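PDB 3F6A: hydrolase, NUDIX family, which probably hydrolyses a nucleoside diphosphate linked to another group, as other members of the NUDIX family do, its own substrate being unassigned. Local coordinates for residues R5-K18 with H96-F110. Numbering follows the deposited sequence.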
ATOM      1  N   ARG A   5      -8.209 -10.550  -8.927  1.00 46.29           N
ATOM      2  CA  ARG A   5      -7.770  -9.501  -9.853  1.00 44.59           C
ATOM      3  C   ARG A   5      -8.473  -8.142  -9.693  1.00 43.21           C
ATOM      4  O   ARG A   5      -8.966  -7.557 -10.666  1.00 43.77           O
ATOM      5  CB  ARG A   5      -7.909  -9.998 -11.299  1.00 46.37           C
ATOM      6  CG  ARG A   5      -8.772 -11.252 -11.461  1.00 47.33           C
ATOM      7  CD  ARG A   5     -10.228 -10.987 -11.077  1.00 51.64           C
ATOM      8  NE  ARG A   5     -10.818  -9.913 -11.876  1.00 51.62           N
ATOM      9  CZ  ARG A   5     -12.107  -9.589 -11.846  1.00 51.86           C
ATOM     10  NH1 ARG A   5     -12.947 -10.245 -11.060  1.00 50.60           N
ATOM     11  NH2 ARG A   5     -12.568  -8.618 -12.616  1.00 53.10           N
ATOM     12  N   HIS A   6      -8.484  -7.640  -8.462  1.00 37.46           N
ATOM     13  CA  HIS A   6      -9.105  -6.360  -8.125  1.00 33.13           C
ATOM     14  C   HIS A   6      -8.045  -5.353  -7.696  1.00 29.75           C
ATOM     15  O   HIS A   6      -8.306  -4.483  -6.870  1.00 27.18           O
ATOM     16  CB  HIS A   6     -10.082  -6.556  -6.969  1.00 32.76           C
ATOM     17  CG  HIS A   6     -11.334  -7.278  -7.349  1.00 33.34           C
ATOM     18  ND1 HIS A   6     -11.920  -8.224  -6.536  1.00 33.59           N
ATOM     19  CD2 HIS A   6     -12.134  -7.164  -8.434  1.00 33.26           C
ATOM     20  CE1 HIS A   6     -13.029  -8.662  -7.105  1.00 32.52           C
ATOM     21  NE2 HIS A   6     -13.182  -8.034  -8.256  1.00 33.42           N
ATOM     22  N   PHE A   7      -6.853  -5.477  -8.261  1.00 26.90           N
ATOM     23  CA  PHE A   7      -5.747  -4.597  -7.903  1.00 24.84           C
ATOM     24  C   PHE A   7      -5.139  -3.914  -9.115  1.00 24.10           C
ATOM     25  O   PHE A   7      -4.802  -4.565 -10.108  1.00 23.88           O
ATOM     26  CB  PHE A   7      -4.677  -5.406  -7.163  1.00 24.99           C
ATOM     27  CG  PHE A   7      -5.138  -5.937  -5.832  1.00 25.99           C
ATOM     28  CD1 PHE A   7      -4.917  -5.215  -4.665  1.00 26.40           C
ATOM     29  CD2 PHE A   7      -5.818  -7.148  -5.750  1.00 27.23           C
ATOM     30  CE1 PHE A   7      -5.375  -5.691  -3.433  1.00 28.56           C
ATOM     31  CE2 PHE A   7      -6.279  -7.629  -4.526  1.00 26.42           C
ATOM     32  CZ  PHE A   7      -6.055  -6.903  -3.368  1.00 26.73           C
ATOM     33  N   THR A   8      -4.998  -2.596  -9.020  1.00 21.54           N
ATOM     34  CA  THR A   8      -4.433  -1.794 -10.091  1.00 18.96           C
ATOM     35  C   THR A   8      -3.415  -0.818  -9.505  1.00 19.12           C
ATOM     36  O   THR A   8      -3.303  -0.685  -8.285  1.00 18.21           O
ATOM     37  CB  THR A   8      -5.528  -0.963 -10.795  1.00 20.52           C
ATOM     38  OG1 THR A   8      -5.994   0.062  -9.906  1.00 19.39           O
ATOM     39  CG2 THR A   8      -6.709  -1.843 -11.188  1.00 21.07           C
ATOM     40  N   VAL A   9      -2.679  -0.134 -10.376  1.00 17.83           N
ATOM     41  CA  VAL A   9      -1.709   0.857  -9.933  1.00 18.87           C
ATOM     42  C   VAL A   9      -1.910   2.148 -10.715  1.00 19.37           C
ATOM     43  O   VAL A   9      -2.505   2.149 -11.794  1.00 19.27           O
ATOM     44  CB  VAL A   9      -0.240   0.378 -10.121  1.00 18.74           C
ATOM     45  CG1 VAL A   9      -0.006  -0.892  -9.329  1.00 18.52           C
ATOM     46  CG2 VAL A   9       0.078   0.168 -11.606  1.00 17.99           C
ATOM     47  N   SER A  10      -1.427   3.247 -10.149  1.00 19.82           N
ATOM     48  CA  SER A  10      -1.504   4.561 -10.775  1.00 19.98           C
ATOM     49  C   SER A  10      -0.150   5.201 -10.530  1.00 19.88           C
ATOM     50  O   SER A  10       0.456   4.985  -9.483  1.00 19.99           O
ATOM     51  CB  SER A  10      -2.596   5.428 -10.131  1.00 19.67           C
ATOM     52  OG  SER A  10      -3.884   5.009 -10.537  1.00 27.09           O
ATOM     53  N   VAL A  11       0.326   5.980 -11.493  1.00 19.18           N
ATOM     54  CA  VAL A  11       1.615   6.636 -11.357  1.00 18.76           C
ATOM     55  C   VAL A  11       1.558   8.076 -11.831  1.00 17.59           C
ATOM     56  O   VAL A  11       1.177   8.345 -12.966  1.00 16.89           O
ATOM     57  CB  VAL A  11       2.708   5.943 -12.193  1.00 20.62           C
ATOM     58  CG1 VAL A  11       4.077   6.309 -11.647  1.00 23.45           C
ATOM     59  CG2 VAL A  11       2.496   4.451 -12.202  1.00 25.05           C
ATOM     60  N   PHE A  12       1.941   8.989 -10.952  1.00 17.42           N
ATOM     61  CA  PHE A  12       1.991  10.397 -11.271  1.00 18.55           C
ATOM     62  C   PHE A  12       3.458  10.665 -11.541  1.00 20.21           C
ATOM     63  O   PHE A  12       4.291  10.589 -10.642  1.00 20.24           O
ATOM     64  CB  PHE A  12       1.474  11.215 -10.089  1.00 18.94           C
ATOM     65  CG  PHE A  12      -0.023  11.184  -9.953  1.00 18.24           C
ATOM     66  CD1 PHE A  12      -0.807  12.134 -10.597  1.00 16.69           C
ATOM     67  CD2 PHE A  12      -0.650  10.184  -9.215  1.00 17.83           C
ATOM     68  CE1 PHE A  12      -2.195  12.093 -10.507  1.00 19.96           C
ATOM     69  CE2 PHE A  12      -2.045  10.134  -9.119  1.00 18.56           C
ATOM     70  CZ  PHE A  12      -2.816  11.084  -9.764  1.00 18.87           C
ATOM     71  N   ILE A  13       3.769  10.968 -12.797  1.00 21.21           N
ATOM     72  CA  ILE A  13       5.145  11.202 -13.215  1.00 20.94           C
ATOM     73  C   ILE A  13       5.466  12.682 -13.348  1.00 21.02           C
ATOM     74  O   ILE A  13       4.762  13.422 -14.032  1.00 20.52           O
ATOM     75  CB  ILE A  13       5.412  10.494 -14.560  1.00 21.57           C
ATOM     76  CG1 ILE A  13       5.076   9.009 -14.417  1.00 20.06           C
ATOM     77  CG2 ILE A  13       6.863  10.681 -14.980  1.00 21.18           C
ATOM     78  CD1 ILE A  13       5.124   8.226 -15.705  1.00 20.85           C
ATOM     79  N   VAL A  14       6.542  13.102 -12.691  1.00 19.96           N
ATOM     80  CA  VAL A  14       6.963  14.493 -12.717  1.00 21.38           C
ATOM     81  C   VAL A  14       8.262  14.712 -13.487  1.00 22.00           C
ATOM     82  O   VAL A  14       9.242  14.000 -13.286  1.00 24.77           O
ATOM     83  CB  VAL A  14       7.154  15.030 -11.271  1.00 22.56           C
ATOM     84  CG1 VAL A  14       7.815  16.414 -11.301  1.00 22.47           C
ATOM     85  CG2 VAL A  14       5.806  15.087 -10.558  1.00 20.89           C
ATOM     86  N   CYS A  15       8.256  15.692 -14.382  1.00 24.00           N
ATOM     87  CA  CYS A  15       9.449  16.048 -15.145  1.00 27.38           C
ATOM     88  C   CYS A  15       9.666  17.517 -14.803  1.00 28.48           C
ATOM     89  O   CYS A  15       8.805  18.357 -15.078  1.00 26.27           O
ATOM     90  CB  CYS A  15       9.227  15.884 -16.652  1.00 26.95           C
ATOM     91  SG  CYS A  15      10.750  16.136 -17.623  1.00 28.67           S
ATOM     92  N   LYS A  16      10.814  17.810 -14.199  1.00 31.20           N
ATOM     93  CA  LYS A  16      11.157  19.156 -13.746  1.00 33.26           C
ATOM     94  C   LYS A  16      10.016  19.792 -12.951  1.00 32.71           C
ATOM     95  O   LYS A  16       9.843  19.476 -11.775  1.00 33.83           O
ATOM     96  CB  LYS A  16      11.587  20.064 -14.913  1.00 35.01           C
ATOM     97  CG  LYS A  16      10.650  20.124 -16.092  1.00 37.59           C
ATOM     98  CD  LYS A  16      10.951  21.334 -16.961  1.00 38.70           C
ATOM     99  CE  LYS A  16      10.428  22.620 -16.326  1.00 37.82           C
ATOM    100  NZ  LYS A  16       8.935  22.652 -16.273  1.00 32.37           N
ATOM    101  N   ASP A  17       9.229  20.669 -13.566  1.00 31.76           N
ATOM    102  CA  ASP A  17       8.140  21.303 -12.829  1.00 32.06           C
ATOM    103  C   ASP A  17       6.723  20.985 -13.313  1.00 30.77           C
ATOM    104  O   ASP A  17       5.787  21.749 -13.056  1.00 28.95           O
ATOM    105  CB  ASP A  17       8.346  22.822 -12.794  1.00 35.07           C
ATOM    106  CG  ASP A  17       9.649  23.215 -12.120  1.00 39.74           C
ATOM    107  OD1 ASP A  17       9.895  22.761 -10.980  1.00 38.66           O
ATOM    108  OD2 ASP A  17      10.433  23.980 -12.730  1.00 43.39           O
ATOM    109  N   LYS A  18       6.554  19.852 -13.993  1.00 27.16           N
ATOM    110  CA  LYS A  18       5.231  19.468 -14.479  1.00 26.60           C
ATOM    111  C   LYS A  18       4.931  17.983 -14.244  1.00 23.89           C
ATOM    112  O   LYS A  18       5.842  17.176 -14.071  1.00 24.21           O
ATOM    113  CB  LYS A  18       5.094  19.806 -15.972  1.00 27.17           C
ATOM    114  CG  LYS A  18       5.405  21.264 -16.298  1.00 27.49           C
ATOM    115  CD  LYS A  18       4.871  21.676 -17.659  1.00 29.72           C
ATOM    116  CE  LYS A  18       5.183  23.146 -17.933  1.00 30.32           C
ATOM    117  NZ  LYS A  18       4.511  23.658 -19.164  1.00 33.17           N
ATOM    118  N   HIS A  96     -15.300  -2.236 -12.449  1.00 24.38           N
ATOM    119  CA  HIS A  96     -15.536  -3.219 -11.404  1.00 23.61           C
ATOM    120  C   HIS A  96     -14.754  -2.670 -10.216  1.00 22.61           C
ATOM    121  O   HIS A  96     -13.734  -2.002 -10.397  1.00 20.40           O
ATOM    122  CB  HIS A  96     -15.038  -4.612 -11.818  1.00 24.64           C
ATOM    123  CG  HIS A  96     -13.575  -4.676 -12.136  1.00 28.57           C
ATOM    124  ND1 HIS A  96     -12.600  -4.673 -11.160  1.00 32.30           N
ATOM    125  CD2 HIS A  96     -12.924  -4.765 -13.318  1.00 29.47           C
ATOM    126  CE1 HIS A  96     -11.409  -4.760 -11.729  1.00 29.66           C
ATOM    127  NE2 HIS A  96     -11.577  -4.816 -13.037  1.00 32.58           N
ATOM    128  N   SER A  97     -15.243  -2.914  -9.006  1.00 22.05           N
ATOM    129  CA  SER A  97     -14.567  -2.399  -7.823  1.00 22.72           C
ATOM    130  C   SER A  97     -13.116  -2.838  -7.834  1.00 21.05           C
ATOM    131  O   SER A  97     -12.806  -3.980  -8.165  1.00 22.13           O
ATOM    132  CB  SER A  97     -15.259  -2.886  -6.548  1.00 23.33           C
ATOM    133  OG  SER A  97     -14.829  -2.127  -5.430  1.00 26.38           O
ATOM    134  N   HIS A  98     -12.220  -1.921  -7.494  1.00 19.19           N
ATOM    135  CA  HIS A  98     -10.806  -2.246  -7.481  1.00 19.88           C
ATOM    136  C   HIS A  98     -10.002  -1.324  -6.587  1.00 20.80           C
ATOM    137  O   HIS A  98     -10.364  -0.165  -6.366  1.00 20.86           O
ATOM    138  CB  HIS A  98     -10.240  -2.183  -8.901  1.00 20.49           C
ATOM    139  CG  HIS A  98     -10.418  -0.853  -9.567  1.00 20.53           C
ATOM    140  ND1 HIS A  98      -9.428   0.109  -9.594  1.00 23.27           N
ATOM    141  CD2 HIS A  98     -11.467  -0.328 -10.242  1.00 21.27           C
ATOM    142  CE1 HIS A  98      -9.861   1.164 -10.262  1.00 20.25           C
ATOM    143  NE2 HIS A  98     -11.094   0.923 -10.666  1.00 23.03           N
ATOM    144  N   ILE A  99      -8.905  -1.862  -6.075  1.00 20.92           N
ATOM    145  CA  ILE A  99      -7.997  -1.111  -5.232  1.00 22.45           C
ATOM    146  C   ILE A  99      -6.945  -0.534  -6.163  1.00 21.96           C
ATOM    147  O   ILE A  99      -6.445  -1.223  -7.052  1.00 22.63           O
ATOM    148  CB  ILE A  99      -7.311  -2.032  -4.203  1.00 24.76           C
ATOM    149  CG1 ILE A  99      -8.324  -2.448  -3.137  1.00 27.51           C
ATOM    150  CG2 ILE A  99      -6.113  -1.329  -3.577  1.00 25.63           C
ATOM    151  CD1 ILE A  99      -7.785  -3.447  -2.143  1.00 29.16           C
ATOM    152  N   ASP A 100      -6.617   0.736  -5.973  1.00 22.14           N
ATOM    153  CA  ASP A 100      -5.611   1.368  -6.803  1.00 21.26           C
ATOM    154  C   ASP A 100      -4.463   1.878  -5.948  1.00 20.18           C
ATOM    155  O   ASP A 100      -4.647   2.767  -5.108  1.00 18.41           O
ATOM    156  CB  ASP A 100      -6.216   2.523  -7.598  1.00 25.18           C
ATOM    157  CG  ASP A 100      -5.194   3.217  -8.474  1.00 29.64           C
ATOM    158  OD1 ASP A 100      -4.668   2.577  -9.408  1.00 33.74           O
ATOM    159  OD2 ASP A 100      -4.909   4.405  -8.223  1.00 35.17           O
ATOM    160  N   PHE A 101      -3.284   1.293  -6.156  1.00 17.48           N
ATOM    161  CA  PHE A 101      -2.082   1.687  -5.430  1.00 18.55           C
ATOM    162  C   PHE A 101      -1.434   2.834  -6.182  1.00 16.58           C
ATOM    163  O   PHE A 101      -0.981   2.663  -7.310  1.00 15.36           O
ATOM    164  CB  PHE A 101      -1.104   0.511  -5.322  1.00 20.31           C
ATOM    165  CG  PHE A 101      -1.571  -0.578  -4.393  1.00 22.13           C
ATOM    166  CD1 PHE A 101      -2.029  -0.267  -3.116  1.00 24.17           C
ATOM    167  CD2 PHE A 101      -1.544  -1.912  -4.787  1.00 24.91           C
ATOM    168  CE1 PHE A 101      -2.453  -1.270  -2.244  1.00 23.61           C
ATOM    169  CE2 PHE A 101      -1.964  -2.917  -3.924  1.00 23.74           C
ATOM    170  CZ  PHE A 101      -2.419  -2.595  -2.652  1.00 23.57           C
ATOM    171  N   VAL A 102      -1.389   3.999  -5.543  1.00 17.76           N
ATOM    172  CA  VAL A 102      -0.833   5.199  -6.158  1.00 16.81           C
ATOM    173  C   VAL A 102       0.627   5.467  -5.835  1.00 17.49           C
ATOM    174  O   VAL A 102       1.017   5.501  -4.674  1.00 15.60           O
ATOM    175  CB  VAL A 102      -1.647   6.434  -5.753  1.00 16.45           C
ATOM    176  CG1 VAL A 102      -1.125   7.665  -6.479  1.00 18.50           C
ATOM    177  CG2 VAL A 102      -3.103   6.203  -6.068  1.00 17.23           C
ATOM    178  N   TYR A 103       1.419   5.685  -6.882  1.00 17.51           N
ATOM    179  CA  TYR A 103       2.843   5.959  -6.747  1.00 18.78           C
ATOM    180  C   TYR A 103       3.197   7.270  -7.429  1.00 18.08           C
ATOM    181  O   TYR A 103       2.529   7.687  -8.378  1.00 18.76           O
ATOM    182  CB  TYR A 103       3.660   4.842  -7.407  1.00 19.02           C
ATOM    183  CG  TYR A 103       3.534   3.493  -6.750  1.00 19.51           C
ATOM    184  CD1 TYR A 103       4.517   3.027  -5.880  1.00 22.75           C
ATOM    185  CD2 TYR A 103       2.428   2.673  -7.000  1.00 23.44           C
ATOM    186  CE1 TYR A 103       4.407   1.776  -5.272  1.00 22.21           C
ATOM    187  CE2 TYR A 103       2.311   1.420  -6.397  1.00 23.63           C
ATOM    188  CZ  TYR A 103       3.305   0.984  -5.535  1.00 24.47           C
ATOM    189  OH  TYR A 103       3.200  -0.246  -4.935  1.00 31.42           O
ATOM    190  N   TYR A 104       4.249   7.921  -6.942  1.00 18.04           N
ATOM    191  CA  TYR A 104       4.724   9.162  -7.540  1.00 17.71           C
ATOM    192  C   TYR A 104       6.115   8.832  -8.069  1.00 18.46           C
ATOM    193  O   TYR A 104       6.837   8.038  -7.467  1.00 19.04           O
ATOM    194  CB  TYR A 104       4.806  10.296  -6.505  1.00 18.93           C
ATOM    195  CG  TYR A 104       3.474  10.703  -5.888  1.00 16.73           C
ATOM    196  CD1 TYR A 104       2.263  10.391  -6.508  1.00 16.47           C
ATOM    197  CD2 TYR A 104       3.433  11.420  -4.695  1.00 18.73           C
ATOM    198  CE1 TYR A 104       1.039  10.790  -5.952  1.00 18.38           C
ATOM    199  CE2 TYR A 104       2.221  11.823  -4.130  1.00 19.30           C
ATOM    200  CZ  TYR A 104       1.029  11.504  -4.764  1.00 17.80           C
ATOM    201  OH  TYR A 104      -0.163  11.906  -4.199  1.00 18.64           O
ATOM    202  N   ALA A 105       6.487   9.431  -9.193  1.00 18.47           N
ATOM    203  CA  ALA A 105       7.790   9.166  -9.792  1.00 18.62           C
ATOM    204  C   ALA A 105       8.293  10.346 -10.609  1.00 20.12           C
ATOM    205  O   ALA A 105       7.589  11.329 -10.804  1.00 16.65           O
ATOM    206  CB  ALA A 105       7.703   7.936 -10.681  1.00 16.46           C
ATOM    207  N   THR A 106       9.524  10.225 -11.092  1.00 21.09           N
ATOM    208  CA  THR A 106      10.139  11.259 -11.906  1.00 22.46           C
ATOM    209  C   THR A 106      10.598  10.650 -13.228  1.00 22.26           C
ATOM    210  O   THR A 106      10.752   9.434 -13.336  1.00 23.72           O
ATOM    211  CB  THR A 106      11.372  11.855 -11.199  1.00 23.61           C
ATOM    212  OG1 THR A 106      12.319  10.810 -10.945  1.00 23.89           O
ATOM    213  CG2 THR A 106      10.974  12.508  -9.877  1.00 24.28           C
ATOM    214  N   THR A 107      10.801  11.502 -14.230  1.00 22.92           N
ATOM    215  CA  THR A 107      11.291  11.076 -15.539  1.00 22.90           C
ATOM    216  C   THR A 107      12.139  12.231 -16.088  1.00 24.39           C
ATOM    217  O   THR A 107      12.008  13.369 -15.639  1.00 22.61           O
ATOM    218  CB  THR A 107      10.133  10.727 -16.507  1.00 23.81           C
ATOM    219  OG1 THR A 107      10.640   9.932 -17.589  1.00 22.50           O
ATOM    220  CG2 THR A 107       9.485  11.977 -17.056  1.00 22.83           C
ATOM    221  N   THR A 108      13.003  11.941 -17.056  1.00 25.86           N
ATOM    222  CA  THR A 108      13.901  12.952 -17.607  1.00 26.62           C
ATOM    223  C   THR A 108      13.415  13.920 -18.691  1.00 27.05           C
ATOM    224  O   THR A 108      13.843  15.074 -18.713  1.00 28.90           O
ATOM    225  CB  THR A 108      15.189  12.290 -18.113  1.00 28.37           C
ATOM    226  OG1 THR A 108      14.861  11.329 -19.119  1.00 28.89           O
ATOM    227  CG2 THR A 108      15.908  11.593 -16.971  1.00 27.37           C
ATOM    228  N   SER A 109      12.535  13.481 -19.584  1.00 25.92           N
ATOM    229  CA  SER A 109      12.063  14.372 -20.644  1.00 25.30           C
ATOM    230  C   SER A 109      10.550  14.393 -20.822  1.00 23.87           C
ATOM    231  O   SER A 109       9.855  13.452 -20.450  1.00 24.13           O
ATOM    232  CB  SER A 109      12.711  13.996 -21.976  1.00 24.59           C
ATOM    233  OG  SER A 109      12.333  12.689 -22.360  1.00 28.38           O
ATOM    234  N   PHE A 110      10.055  15.477 -21.408  1.00 23.31           N
ATOM    235  CA  PHE A 110       8.629  15.648 -21.649  1.00 25.95           C
ATOM    236  C   PHE A 110       8.180  14.828 -22.841  1.00 24.89           C
ATOM    237  O   PHE A 110       6.989  14.595 -23.025  1.00 24.72           O
ATOM    238  CB  PHE A 110       8.299  17.115 -21.937  1.00 27.24           C
ATOM    239  CG  PHE A 110       8.439  18.019 -20.753  1.00 30.02           C
ATOM    240  CD1 PHE A 110       7.737  17.764 -19.582  1.00 30.07           C
ATOM    241  CD2 PHE A 110       9.235  19.160 -20.826  1.00 32.92           C
ATOM    242  CE1 PHE A 110       7.820  18.637 -18.500  1.00 32.51           C
ATOM    243  CE2 PHE A 110       9.322  20.038 -19.749  1.00 33.67           C
ATOM    244  CZ  PHE A 110       8.611  19.774 -18.584  1.00 31.46           C
TER
HETATM  245  O   HOH W   1      13.082  15.946 -14.352  1.00 43.32           O
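Strands 7-15 and 98-106 run parallel, paired from Phe7-Ile99 to Val14-Thr106, with the backbone ladder starting at Ile99 N to His6 O (2.8 Å) and ending at Thr107 N to Val14 O (3.1 Å). The axes of these short segments diverge by 29°. On one face, Asp100 meets two hydroxyls of the neighbouring strand. Its CG lies anti to the backbone N (chi1 180°), which carries the carboxylate across to Thr8 and Ser10. Ser10 OG sits 2.6 Å from Asp100 OD2 and 2.8 Å from OD1, while Thr8 OG1 is 2.9 Å from that same OD1. Further along this face, the Phe12 ring turns its edge to Val102 CG1. Phe12 CD2 comes to the edge of the Tyr104 ring, 3.7 Å from Tyr104 CE1, with the ring planes at 85°. Helix 138-150 packs here through Met143, and Glu146 binds the Tyr104 hydroxyl. This parallel pair belongs to the central mixed sheet of the NUDIX alpha/beta/alpha sandwich; helix 43-55 packs on the other face, where Cys47 touches Val9, Val11 and Tyr103. On that face, Phe7 and Ile99 lie side by side, and Phe7 CE1 lies 3.5 Å from Ile99 CD1. Phe7 also meets Phe7 of the second subunit edge-to-face. At the C-terminal end of strand 7-15, Cys15 SG stands over one face of the Phe110 ring, 4.1 Å from its centroid.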